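Local coordinates for protein post-proline cleaving enzyme (Rickettsia typhi, PDB 4HVT) that probably cleaves short peptides on the carboxyl side of proline, as a serine-type oligopeptidase of the prolyl oligopeptidase family, at residues 153-158 with 648-653; 186-191 with 213-218. All coordinates share one frame; numbering follows the deposited sequence.

Interaction 1: residues 153-158 with 648-653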
ATOM      1  N   LYS A 153       3.071 -14.281   0.634  1.00 14.16           N
ATOM      2  CA  LYS A 153       3.880 -14.094   1.826  1.00 13.98           C
ATOM      3  C   LYS A 153       4.586 -12.723   1.821  1.00 12.29           C
ATOM      4  O   LYS A 153       4.887 -12.171   0.748  1.00 11.47           O
ATOM      5  CB  LYS A 153       4.938 -15.187   1.956  1.00 15.62           C
ATOM      6  CG  LYS A 153       4.345 -16.550   2.277  1.00 17.90           C
ATOM      7  CD  LYS A 153       5.324 -17.504   2.926  1.00 21.02           C
ATOM      8  CE  LYS A 153       6.365 -17.947   1.935  1.00 22.68           C
ATOM      9  NZ  LYS A 153       7.365 -18.685   2.745  1.00 24.39           N
ATOM     10  N   ASP A 154       4.820 -12.177   3.011  1.00 11.29           N
ATOM     11  CA  ASP A 154       5.692 -11.010   3.187  1.00 10.75           C
ATOM     12  C   ASP A 154       7.166 -11.458   3.036  1.00 10.85           C
ATOM     13  O   ASP A 154       8.032 -10.720   2.584  1.00 10.47           O
ATOM     14  CB  ASP A 154       5.510 -10.342   4.563  1.00 10.43           C
ATOM     15  CG  ASP A 154       4.204  -9.551   4.723  1.00 10.69           C
ATOM     16  OD1 ASP A 154       3.385  -9.427   3.775  1.00 10.40           O
ATOM     17  OD2 ASP A 154       3.984  -9.041   5.850  1.00 11.17           O
ATOM     18  N   GLU A 155       7.459 -12.657   3.485  1.00 11.35           N
ATOM     19  CA  GLU A 155       8.780 -13.260   3.269  1.00 11.55           C
ATOM     20  C   GLU A 155       9.050 -13.320   1.804  1.00 11.65           C
ATOM     21  O   GLU A 155       8.190 -13.747   1.039  1.00 11.50           O
ATOM     22  CB  GLU A 155       8.797 -14.674   3.801  1.00 12.73           C
ATOM     23  CG  GLU A 155       8.818 -14.750   5.322  1.00 13.44           C
ATOM     24  CD  GLU A 155       8.912 -16.161   5.836  1.00 15.16           C
ATOM     25  OE1 GLU A 155       8.114 -16.995   5.430  1.00 16.30           O
ATOM     26  OE2 GLU A 155       9.809 -16.430   6.709  1.00 18.26           O
ATOM     27  N   MET A 156      10.267 -12.955   1.421  1.00 11.27           N
ATOM     28  CA  MET A 156      10.647 -12.921   0.014  1.00 11.67           C
ATOM     29  C   MET A 156      12.149 -13.212  -0.173  1.00 11.06           C
ATOM     30  O   MET A 156      12.913 -13.297   0.807  1.00 10.91           O
ATOM     31  CB  MET A 156      10.256 -11.603  -0.610  1.00 12.33           C
ATOM     32  CG  MET A 156      10.783 -10.365   0.080  1.00 12.79           C
ATOM     33  SD  MET A 156      10.187  -8.824  -0.747  1.00 14.79           S
ATOM     34  CE  MET A 156       8.479  -8.928  -0.673  1.00 13.87           C
ATOM     35  N   PHE A 157      12.519 -13.414  -1.428  1.00 10.95           N
ATOM     36  CA  PHE A 157      13.890 -13.743  -1.838  1.00 10.93           C
ATOM     37  C   PHE A 157      14.117 -13.029  -3.170  1.00 10.70           C
ATOM     38  O   PHE A 157      13.350 -12.131  -3.530  1.00 10.15           O
ATOM     39  CB  PHE A 157      14.095 -15.264  -1.942  1.00 11.81           C
ATOM     40  CG  PHE A 157      13.141 -15.940  -2.824  1.00 12.75           C
ATOM     41  CD1 PHE A 157      11.849 -16.210  -2.405  1.00 12.80           C
ATOM     42  CD2 PHE A 157      13.508 -16.298  -4.125  1.00 13.30           C
ATOM     43  CE1 PHE A 157      10.952 -16.825  -3.239  1.00 13.40           C
ATOM     44  CE2 PHE A 157      12.611 -16.946  -4.951  1.00 14.18           C
ATOM     45  CZ  PHE A 157      11.338 -17.190  -4.505  1.00 14.18           C
ATOM     46  N   PHE A 158      15.209 -13.339  -3.850  1.00 10.63           N
ATOM     47  CA  PHE A 158      15.480 -12.706  -5.137  1.00 10.59           C
ATOM     48  C   PHE A 158      16.366 -13.624  -5.915  1.00 11.32           C
ATOM     49  O   PHE A 158      16.962 -14.533  -5.363  1.00 11.25           O
ATOM     50  CB  PHE A 158      16.170 -11.356  -4.977  1.00 10.08           C
ATOM     51  CG  PHE A 158      17.375 -11.416  -4.065  1.00  9.91           C
ATOM     52  CD1 PHE A 158      18.635 -11.680  -4.594  1.00 10.28           C
ATOM     53  CD2 PHE A 158      17.231 -11.130  -2.754  1.00  9.56           C
ATOM     54  CE1 PHE A 158      19.736 -11.761  -3.744  1.00 10.35           C
ATOM     55  CE2 PHE A 158      18.322 -11.208  -1.897  1.00  9.71           C
ATOM     56  CZ  PHE A 158      19.583 -11.490  -2.414  1.00  9.92           C
ATOM     57  N   LEU A 648      -1.538 -17.382   4.742  1.00 18.43           N
ATOM     58  CA  LEU A 648      -0.200 -16.855   4.554  1.00 18.35           C
ATOM     59  C   LEU A 648      -0.155 -15.351   4.781  1.00 16.10           C
ATOM     60  O   LEU A 648       0.753 -14.670   4.299  1.00 15.31           O
ATOM     61  CB  LEU A 648       0.314 -17.252   3.173  1.00 19.95           C
ATOM     62  CG  LEU A 648       0.627 -18.757   3.043  1.00 22.13           C
ATOM     63  CD1 LEU A 648       1.103 -19.056   1.630  1.00 23.65           C
ATOM     64  CD2 LEU A 648       1.648 -19.194   4.067  1.00 22.94           C
ATOM     65  N   ASP A 649      -1.178 -14.819   5.456  1.00 14.90           N
ATOM     66  CA  ASP A 649      -1.137 -13.417   5.876  1.00 14.12           C
ATOM     67  C   ASP A 649      -0.168 -13.341   7.050  1.00 13.76           C
ATOM     68  O   ASP A 649      -0.511 -13.654   8.174  1.00 13.91           O
ATOM     69  CB  ASP A 649      -2.539 -12.895   6.237  1.00 14.30           C
ATOM     70  CG  ASP A 649      -2.560 -11.376   6.545  1.00 13.48           C
ATOM     71  OD1 ASP A 649      -1.579 -10.792   7.113  1.00 13.22           O
ATOM     72  OD2 ASP A 649      -3.624 -10.775   6.235  1.00 13.53           O
ATOM     73  N   GLN A 650       1.049 -12.943   6.740  1.00 13.09           N
ATOM     74  CA  GLN A 650       2.072 -12.725   7.734  1.00 13.33           C
ATOM     75  C   GLN A 650       2.086 -11.308   8.335  1.00 13.17           C
ATOM     76  O   GLN A 650       2.933 -11.018   9.219  1.00 13.59           O
ATOM     77  CB  GLN A 650       3.443 -13.009   7.102  1.00 13.10           C
ATOM     78  CG  GLN A 650       3.488 -14.430   6.540  1.00 13.66           C
ATOM     79  CD  GLN A 650       4.837 -14.769   5.933  1.00 14.00           C
ATOM     80  OE1 GLN A 650       5.387 -13.968   5.204  1.00 12.98           O
ATOM     81  NE2 GLN A 650       5.388 -15.971   6.279  1.00 14.61           N
ATOM     82  N   ARG A 651       1.243 -10.417   7.846  1.00 12.75           N
ATOM     83  CA  ARG A 651       1.191  -9.048   8.347  1.00 12.32           C
ATOM     84  C   ARG A 651       0.390  -9.082   9.666  1.00 12.70           C
ATOM     85  O   ARG A 651       0.939  -8.863  10.725  1.00 12.86           O
ATOM     86  CB  ARG A 651       0.543  -8.124   7.312  1.00 12.41           C
ATOM     87  CG  ARG A 651       0.735  -6.632   7.532  1.00 12.40           C
ATOM     88  CD  ARG A 651       2.174  -6.157   7.227  1.00 12.45           C
ATOM     89  NE  ARG A 651       2.479  -6.650   5.905  1.00 12.50           N
ATOM     90  CZ  ARG A 651       1.998  -6.140   4.784  1.00 13.17           C
ATOM     91  NH1 ARG A 651       1.305  -4.985   4.800  1.00 13.76           N
ATOM     92  NH2 ARG A 651       2.145  -6.801   3.629  1.00 13.17           N
ATOM     93  N   VAL A 652      -0.909  -9.382   9.602  1.00 13.07           N
ATOM     94  CA  VAL A 652      -1.745  -9.354  10.778  1.00 13.29           C
ATOM     95  C   VAL A 652      -2.014 -10.746  11.368  1.00 13.52           C
ATOM     96  O   VAL A 652      -2.312 -10.828  12.553  1.00 13.64           O
ATOM     97  CB  VAL A 652      -3.109  -8.646  10.526  1.00 14.03           C
ATOM     98  CG1 VAL A 652      -2.925  -7.195  10.136  1.00 14.15           C
ATOM     99  CG2 VAL A 652      -3.874  -9.336   9.426  1.00 14.55           C
ATOM    100  N   HIS A 653      -1.927 -11.805  10.555  1.00 13.33           N
ATOM    101  CA  HIS A 653      -2.216 -13.190  10.931  1.00 13.97           C
ATOM    102  C   HIS A 653      -3.720 -13.481  10.730  1.00 13.88           C
ATOM    103  O   HIS A 653      -4.551 -12.664  11.034  1.00 13.57           O
ATOM    104  CB  HIS A 653      -1.782 -13.494  12.360  1.00 14.53           C
ATOM    105  CG  HIS A 653      -1.731 -14.962  12.699  1.00 15.43           C
ATOM    106  ND1 HIS A 653      -2.844 -15.741  12.910  1.00 15.92           N
ATOM    107  CD2 HIS A 653      -0.672 -15.767  12.950  1.00 15.85           C
ATOM    108  CE1 HIS A 653      -2.483 -16.974  13.205  1.00 16.84           C
ATOM    109  NE2 HIS A 653      -1.159 -17.004  13.269  1.00 16.72           N
TER
HETATM  110  O   HOH W   1       4.848  -8.250   8.352  1.00 10.64           O
HETATM  111  O   HOH W   2       1.448 -11.518   3.931  1.00 13.56           O
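The guanidinium of Arg651 takes the carboxylate of Asp154 at its edge, side-on. NE gives a bond to OD2 of Asp154 at 2.8 Å, and NH2 gives one to OD1 of Asp154 at 2.9 Å. Both run nearly straight. The two oxygens of Asp154 lie close to the guanidinium plane, but the carboxylate is turned 31° from it, so both oxygens are met from out of the carboxylate plane. Arg651 reaches it because its chain folds back at chi2 (73°) and chi3.

The amide of Gln650 is used at both ends. OE1 accepts from the backbone N of Glu155 at 3.0 Å, and takes a weak bond from the N of Asp154. NE2 donates in its own amide plane to OE1 of Glu155, also at 3.0 Å. It comes from above the carboxylate of Glu155. Lys153 NZ, whose stronger partner is Glu184, reaches the same oxygen from the opposite face. The aliphatic part of Lys153 lies across the Gln650 amide, and its CG packs on Leu648 CD1 at 4.1 Å. Water 2 links OD1 of Asp154 to the N of Gln650.

In the loop, Asp649 OD1 accepts from the N of Val652, an Asx motif. Its OD2 is hydrogen-bonded to ND1 of His682, consistent with a Ser-His-Asp triad with Ser566. The contact joins two domains. Residues 153-154 lead into propeller strand 155-162, which pairs with strands 143-150 and 185-186. Residues 648-653 form the loop between strand 640-646 and helix 655-664 of the alpha/beta-hydrolase domain.

Interaction 2: residues 186-191 with 213-218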
ATOM      1  N   LYS A 186      11.051 -11.372   5.654  1.00  9.94           N
ATOM      2  CA  LYS A 186       9.970 -10.421   5.361  1.00  9.79           C
ATOM      3  C   LYS A 186      10.534  -9.110   4.821  1.00  9.58           C
ATOM      4  O   LYS A 186      11.272  -8.385   5.486  1.00  9.20           O
ATOM      5  CB  LYS A 186       9.079 -10.141   6.563  1.00 10.15           C
ATOM      6  CG  LYS A 186       8.242 -11.316   6.989  1.00 10.98           C
ATOM      7  CD  LYS A 186       7.110 -10.893   7.917  1.00 11.33           C
ATOM      8  CE  LYS A 186       7.615 -10.284   9.201  1.00 11.30           C
ATOM      9  NZ  LYS A 186       6.450  -9.819  10.015  1.00 11.61           N
ATOM     10  N   PHE A 187      10.150  -8.805   3.600  1.00  9.64           N
ATOM     11  CA  PHE A 187      10.610  -7.625   2.855  1.00 10.13           C
ATOM     12  C   PHE A 187      12.150  -7.519   2.832  1.00  9.92           C
ATOM     13  O   PHE A 187      12.730  -6.448   2.888  1.00  9.95           O
ATOM     14  CB  PHE A 187       9.922  -6.362   3.350  1.00 10.67           C
ATOM     15  CG  PHE A 187       8.421  -6.428   3.230  1.00 11.70           C
ATOM     16  CD1 PHE A 187       7.817  -6.512   1.978  1.00 12.90           C
ATOM     17  CD2 PHE A 187       7.635  -6.518   4.347  1.00 12.96           C
ATOM     18  CE1 PHE A 187       6.439  -6.586   1.844  1.00 14.10           C
ATOM     19  CE2 PHE A 187       6.271  -6.617   4.224  1.00 13.79           C
ATOM     20  CZ  PHE A 187       5.683  -6.668   2.992  1.00 13.97           C
ATOM     21  N   THR A 188      12.764  -8.665   2.644  1.00 10.21           N
ATOM     22  CA  THR A 188      14.195  -8.726   2.256  1.00 10.20           C
ATOM     23  C   THR A 188      14.279  -8.242   0.843  1.00 10.52           C
ATOM     24  O   THR A 188      13.689  -8.846  -0.059  1.00 10.75           O
ATOM     25  CB  THR A 188      14.745 -10.141   2.338  1.00 10.73           C
ATOM     26  OG1 THR A 188      14.850 -10.532   3.725  1.00 10.44           O
ATOM     27  CG2 THR A 188      16.138 -10.161   1.713  1.00 10.88           C
ATOM     28  N   TYR A 189      14.957  -7.116   0.661  1.00 10.73           N
ATOM     29  CA  TYR A 189      15.238  -6.543  -0.636  1.00 11.68           C
ATOM     30  C   TYR A 189      16.723  -6.195  -0.754  1.00 10.90           C
ATOM     31  O   TYR A 189      17.335  -5.677   0.224  1.00 11.02           O
ATOM     32  CB  TYR A 189      14.471  -5.227  -0.839  1.00 12.83           C
ATOM     33  CG  TYR A 189      12.998  -5.316  -1.028  1.00 14.53           C
ATOM     34  CD1 TYR A 189      12.441  -5.755  -2.221  1.00 16.10           C
ATOM     35  CD2 TYR A 189      12.154  -4.857  -0.041  1.00 16.03           C
ATOM     36  CE1 TYR A 189      11.033  -5.779  -2.385  1.00 16.82           C
ATOM     37  CE2 TYR A 189      10.780  -4.879  -0.189  1.00 17.23           C
ATOM     38  CZ  TYR A 189      10.230  -5.329  -1.348  1.00 17.27           C
ATOM     39  OH  TYR A 189       8.855  -5.335  -1.421  1.00 21.15           O
ATOM     40  N   PRO A 190      17.317  -6.475  -1.923  1.00  9.86           N
ATOM     41  CA  PRO A 190      18.761  -6.176  -2.086  1.00  9.69           C
ATOM     42  C   PRO A 190      19.008  -4.855  -2.788  1.00  9.84           C
ATOM     43  O   PRO A 190      18.177  -4.398  -3.599  1.00 10.30           O
ATOM     44  CB  PRO A 190      19.246  -7.314  -2.963  1.00  9.92           C
ATOM     45  CG  PRO A 190      18.032  -7.596  -3.862  1.00  9.93           C
ATOM     46  CD  PRO A 190      16.843  -7.398  -2.953  1.00  9.83           C
ATOM     47  N   THR A 191      20.184  -4.284  -2.487  1.00 10.10           N
ATOM     48  CA  THR A 191      20.685  -3.068  -3.070  1.00 10.30           C
ATOM     49  C   THR A 191      22.069  -3.355  -3.676  1.00 10.21           C
ATOM     50  O   THR A 191      22.919  -3.920  -3.054  1.00 10.35           O
ATOM     51  CB  THR A 191      20.763  -1.946  -2.022  1.00 10.29           C
ATOM     52  OG1 THR A 191      19.428  -1.634  -1.602  1.00 10.30           O
ATOM     53  CG2 THR A 191      21.412  -0.659  -2.604  1.00 10.58           C
ATOM     54  N   LEU A 213       9.176  -9.451  13.684  1.00 10.41           N
ATOM     55  CA  LEU A 213       9.539 -10.598  12.844  1.00 10.94           C
ATOM     56  C   LEU A 213      10.193 -10.187  11.524  1.00 10.42           C
ATOM     57  O   LEU A 213      10.414 -11.040  10.679  1.00 10.68           O
ATOM     58  CB  LEU A 213       8.392 -11.611  12.645  1.00 11.90           C
ATOM     59  CG  LEU A 213       7.660 -12.061  13.909  1.00 12.96           C
ATOM     60  CD1 LEU A 213       6.537 -13.044  13.581  1.00 13.61           C
ATOM     61  CD2 LEU A 213       8.589 -12.610  14.943  1.00 14.10           C
ATOM     62  N   TYR A 214      10.584  -8.928  11.407  1.00  9.73           N
ATOM     63  CA  TYR A 214      11.353  -8.459  10.244  1.00  9.50           C
ATOM     64  C   TYR A 214      12.828  -8.775  10.459  1.00  9.34           C
ATOM     65  O   TYR A 214      13.305  -8.847  11.594  1.00  9.13           O
ATOM     66  CB  TYR A 214      11.173  -6.963  10.013  1.00  9.27           C
ATOM     67  CG  TYR A 214       9.785  -6.580   9.653  1.00  9.45           C
ATOM     68  CD1 TYR A 214       9.271  -6.943   8.423  1.00  9.91           C
ATOM     69  CD2 TYR A 214       8.959  -5.897  10.545  1.00  9.80           C
ATOM     70  CE1 TYR A 214       7.955  -6.631   8.088  1.00 10.47           C
ATOM     71  CE2 TYR A 214       7.622  -5.619  10.214  1.00 10.13           C
ATOM     72  CZ  TYR A 214       7.142  -5.987   8.994  1.00 10.48           C
ATOM     73  OH  TYR A 214       5.846  -5.664   8.603  1.00 11.67           O
ATOM     74  N   PRO A 215      13.581  -8.911   9.371  1.00  9.25           N
ATOM     75  CA  PRO A 215      15.049  -9.067   9.539  1.00  9.38           C
ATOM     76  C   PRO A 215      15.668  -7.941  10.363  1.00  9.52           C
ATOM     77  O   PRO A 215      15.345  -6.750  10.132  1.00  9.61           O
ATOM     78  CB  PRO A 215      15.574  -9.003   8.111  1.00  9.23           C
ATOM     79  CG  PRO A 215      14.396  -9.449   7.254  1.00  9.06           C
ATOM     80  CD  PRO A 215      13.181  -8.843   7.948  1.00  9.06           C
ATOM     81  N   ASN A 216      16.542  -8.313  11.303  1.00 10.04           N
ATOM     82  CA  ASN A 216      17.213  -7.337  12.121  1.00 10.37           C
ATOM     83  C   ASN A 216      18.645  -6.976  11.663  1.00 10.49           C
ATOM     84  O   ASN A 216      19.290  -6.134  12.293  1.00 10.30           O
ATOM     85  CB  ASN A 216      17.261  -7.772  13.591  1.00 11.02           C
ATOM     86  CG  ASN A 216      18.269  -8.893  13.841  1.00 11.82           C
ATOM     87  OD1 ASN A 216      18.717  -9.591  12.933  1.00 11.69           O
ATOM     88  ND2 ASN A 216      18.635  -9.070  15.086  1.00 14.11           N
ATOM     89  N   SER A 217      19.116  -7.574  10.589  1.00 10.21           N
ATOM     90  CA  SER A 217      20.540  -7.398  10.195  1.00 10.37           C
ATOM     91  C   SER A 217      20.718  -7.008   8.766  1.00 10.15           C
ATOM     92  O   SER A 217      19.850  -7.322   7.958  1.00 10.30           O
ATOM     93  CB  SER A 217      21.305  -8.687  10.458  1.00 10.86           C
ATOM     94  OG  SER A 217      21.215  -9.056  11.819  1.00 10.86           O
ATOM     95  N   LEU A 218      21.843  -6.367   8.446  1.00  9.90           N
ATOM     96  CA  LEU A 218      22.262  -6.122   7.083  1.00  9.74           C
ATOM     97  C   LEU A 218      23.557  -6.826   6.864  1.00 10.08           C
ATOM     98  O   LEU A 218      24.436  -6.787   7.751  1.00 10.24           O
ATOM     99  CB  LEU A 218      22.483  -4.614   6.878  1.00  9.77           C
ATOM    100  CG  LEU A 218      21.220  -3.722   6.946  1.00  9.66           C
ATOM    101  CD1 LEU A 218      21.565  -2.228   6.813  1.00  9.74           C
ATOM    102  CD2 LEU A 218      20.220  -4.141   5.885  1.00  9.81           C
TER
HETATM  103  O   HOH W   1       4.848  -8.250   8.352  1.00 10.64           O
HETATM  104  O   HOH W   3      11.670 -12.119   8.340  1.00 10.87           O
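Lys186 starts with CG beside its backbone N (chi1 -68°) and bends at chi3 (-62°), which lays CE and NZ over one face of the Tyr214 ring. Tyr214, with chi1 -65°, presents that face to the chain, and the two side chains cross at about a right angle. NZ stands 4.1 Å from the centroid of the Tyr214 ring, close to the ring normal: a cation-pi contact. CE adds a CH-pi contact over the same face.

Phe187 runs alongside Tyr214, pointing the same way. Its CD2 meets CE1 of Tyr214 at 3.8 Å, with Tyr214 at the edge of the Phe187 ring. Pro215 packs from the other segment: its CD lies 3.1 Å from the backbone O of Lys186, and its CG meets OG1 of Thr188. That hydroxyl is bonded to the backbone O of Asn201.

Two waters tie the segments together. Water 1 accepts from NZ of Lys186 and is hydrogen-bonded to OH of Tyr214. Water 3 joins the N of Lys186, at 2.9 Å, to the O of Leu213.

The contact joins the end of strand 185-186 to the approach to strand 217-222, within the beta-propeller. NZ also donates to the backbone O of Ser212. The ammonium is thus held by a carbonyl, a water and an aromatic face, which would probably favour its charged form although Lys186 is buried.

In the fold
Interaction 1 is a surface contact between the propeller and the hydrolase domain; interaction 2 is buried and lies within the propeller. Their centres are about 12 Å apart. Charge and direct hydrogen bonds dominate the first, while the second relies on a cation over a ring, apolar packing and water bridges. The two meet at the start of segment 186-191. O of Asp154 probably accepts from the N of Phe187 at 3.0 Å, and the Phe187 ring packs on NH2 of Arg651. Met156 lies against Thr188 and Tyr189. Water 1 serves both, touching Asp154 in one and Lys186 and Tyr214 in the other.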